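Local coordinates for arabinan endo-1,5-alpha-l-arabinosidase A (Cellvibrio cellulosa, PDB 1GYH), which hydrolyses the alpha-1,5-arabinofuranosyl bonds of linear arabinan in the plant cell wall, yielding almost exclusively arabinotriose, at residues L249-N254 with D272-H277. Residues are numbered along the deposited sequence; the frame is centred on the assembly and turned at random. Where two conformers were deposited one is given.
Sequences LLIKGN and DYLVLH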
loop_
_atom_site.group_PDB
_atom_site.type_symbol
_atom_site.label_atom_id
_atom_site.label_comp_id
_atom_site.label_asym_id
_atom_site.label_seq_id
_atom_site.Cartn_x
_atom_site.Cartn_y
_atom_site.Cartn_z
ATOM N N LEU A 249 6.560 10.890 -13.162
ATOM C CA LEU A 249 6.091 11.663 -12.024
ATOM C C LEU A 249 4.574 11.874 -11.995
ATOM O O LEU A 249 3.990 12.344 -12.971
ATOM C CB LEU A 249 6.813 13.015 -11.940
ATOM C CG LEU A 249 6.296 13.960 -10.838
ATOM C CD1 LEU A 249 6.564 13.364 -9.475
ATOM C CD2 LEU A 249 6.865 15.376 -10.927
ATOM N N LEU A 250 3.956 11.532 -10.872
ATOM C CA LEU A 250 2.547 11.864 -10.610
ATOM C C LEU A 250 2.376 13.060 -9.674
ATOM O O LEU A 250 1.652 14.017 -9.972
ATOM C CB LEU A 250 1.818 10.657 -10.033
ATOM C CG LEU A 250 0.342 10.891 -9.658
ATOM C CD1 LEU A 250 -0.454 11.291 -10.928
ATOM C CD2 LEU A 250 -0.260 9.694 -9.025
ATOM N N ILE A 251 3.034 13.004 -8.514
ATOM C CA ILE A 251 2.995 14.094 -7.558
ATOM C C ILE A 251 4.210 13.953 -6.639
ATOM O O ILE A 251 4.567 12.827 -6.235
ATOM C CB ILE A 251 1.691 14.096 -6.730
ATOM C CG1 ILE A 251 1.609 15.300 -5.778
ATOM C CG2 ILE A 251 1.410 12.697 -6.037
ATOM C CD1 ILE A 251 0.164 15.533 -5.176
ATOM N N LYS A 252 4.791 15.112 -6.353
ATOM C CA LYS A 252 5.880 15.306 -5.408
ATOM C C LYS A 252 5.541 16.405 -4.421
ATOM O O LYS A 252 4.557 17.137 -4.550
ATOM C CB LYS A 252 7.195 15.635 -6.108
ATOM C CG LYS A 252 7.261 16.967 -6.887
ATOM C CD LYS A 252 8.582 17.157 -7.690
ATOM C CE LYS A 252 8.546 18.507 -8.457
ATOM N NZ LYS A 252 9.887 19.023 -8.889
ATOM N N GLY A 253 6.364 16.507 -3.387
ATOM C CA GLY A 253 6.100 17.441 -2.314
ATOM C C GLY A 253 6.443 18.853 -2.632
ATOM O O GLY A 253 7.004 19.136 -3.683
ATOM N N ASN A 254 6.103 19.737 -1.700
ATOM C CA ASN A 254 6.381 21.152 -1.796
ATOM C C ASN A 254 6.811 21.720 -0.409
ATOM O O ASN A 254 7.113 20.957 0.514
ATOM C CB ASN A 254 5.150 21.885 -2.374
ATOM C CG ASN A 254 3.899 21.663 -1.559
ATOM O OD1 ASN A 254 3.921 21.767 -0.299
ATOM N ND2 ASN A 254 2.768 21.359 -2.260
ATOM N N ASP A 272 -12.708 8.843 -9.715
ATOM C CA ASP A 272 -11.478 8.206 -9.240
ATOM C C ASP A 272 -10.758 9.061 -8.198
ATOM O O ASP A 272 -10.802 10.310 -8.262
ATOM C CB ASP A 272 -10.555 7.944 -10.406
ATOM C CG ASP A 272 -11.242 7.200 -11.565
ATOM O OD1 ASP A 272 -12.005 6.216 -11.351
ATOM O OD2 ASP A 272 -11.008 7.545 -12.750
ATOM N N TYR A 273 -10.056 8.373 -7.277
ATOM C CA TYR A 273 -9.467 9.000 -6.095
ATOM C C TYR A 273 -8.086 8.398 -5.795
ATOM O O TYR A 273 -7.859 7.204 -5.916
ATOM C CB TYR A 273 -10.396 8.857 -4.889
ATOM C CG TYR A 273 -11.791 9.513 -5.086
ATOM C CD1 TYR A 273 -12.825 8.797 -5.681
ATOM C CD2 TYR A 273 -12.056 10.823 -4.664
ATOM C CE1 TYR A 273 -14.095 9.367 -5.874
ATOM C CE2 TYR A 273 -13.330 11.418 -4.844
ATOM C CZ TYR A 273 -14.341 10.664 -5.434
ATOM O OH TYR A 273 -15.614 11.170 -5.597
ATOM N N LEU A 274 -7.167 9.265 -5.452
ATOM C CA LEU A 274 -5.821 8.910 -4.989
ATOM C C LEU A 274 -5.776 9.137 -3.439
ATOM O O LEU A 274 -6.188 10.192 -2.964
ATOM C CB LEU A 274 -4.813 9.832 -5.662
ATOM C CG LEU A 274 -3.328 9.504 -5.359
ATOM C CD1 LEU A 274 -2.891 8.261 -6.003
ATOM C CD2 LEU A 274 -2.428 10.635 -5.799
ATOM N N VAL A 275 -5.280 8.150 -2.689
ATOM C CA VAL A 275 -5.285 8.147 -1.192
ATOM C C VAL A 275 -3.808 7.969 -0.760
ATOM O O VAL A 275 -3.143 7.055 -1.213
ATOM C CB VAL A 275 -6.169 7.018 -0.634
ATOM C CG1 VAL A 275 -6.262 7.019 0.919
ATOM C CG2 VAL A 275 -7.596 7.161 -1.150
ATOM N N LEU A 276 -3.298 8.868 0.060
ATOM C CA LEU A 276 -1.870 8.848 0.432
ATOM C C LEU A 276 -1.598 9.531 1.782
ATOM O O LEU A 276 -2.495 10.152 2.372
ATOM C CB LEU A 276 -1.028 9.524 -0.664
ATOM C CG LEU A 276 -1.275 10.988 -1.056
ATOM C CD1 LEU A 276 -0.759 11.936 0.015
ATOM C CD2 LEU A 276 -0.555 11.316 -2.328
ATOM N N HIS A 277 -0.359 9.402 2.280
ATOM C CA HIS A 277 0.061 10.227 3.410
ATOM C C HIS A 277 1.080 11.255 2.970
ATOM O O HIS A 277 1.806 11.045 1.995
ATOM C CB HIS A 277 0.566 9.398 4.608
ATOM C CG HIS A 277 1.903 8.750 4.406
ATOM N ND1 HIS A 277 2.047 7.386 4.245
ATOM C CD2 HIS A 277 3.156 9.267 4.373
ATOM C CE1 HIS A 277 3.329 7.090 4.124
ATOM N NE2 HIS A 277 4.026 8.212 4.175
#
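Leu274 meets Leu250 tip to tip, CD2 of Leu274 lying 4.0 Å from CD2 of Leu250. The CB of each leucine already faces the other segment. Both hold CG anti to the backbone N (chi1 -175° in Leu274, 178° in Leu250), which carries the chain on to the CD2 that meets its partner. The same Leu274 methyl also reaches Ile251, with CD2 4.4 Å from CG2 of Ile251. Two residues on, Leu276 again points toward 249-254. Its CD2 lies 4.4 Å from CG2 of Ile251, so this one isoleucine methyl touches both Leu274 and Leu276. No hydrogen bond joins the segments; the contact is wholly apolar and small. Leu250 and Ile251 form a classic beta bulge opposite Leu222 of strand 221-227, consistent with two successive side chains facing the same way. Leu222 also packs on Ile251 and Leu276, while Leu260 and Leu292 add to the apolar surroundings of Ile251. The axes of 249-251 and 272-277 come within 11.2 Å and cross steeply, at -78°; side chains alone bridge the gap. Strand 248-251 is an edge strand of one antiparallel sheet within the chain, and 271-280 is an inner strand of the next. This is the packing between adjacent blades of the five-bladed beta-propeller.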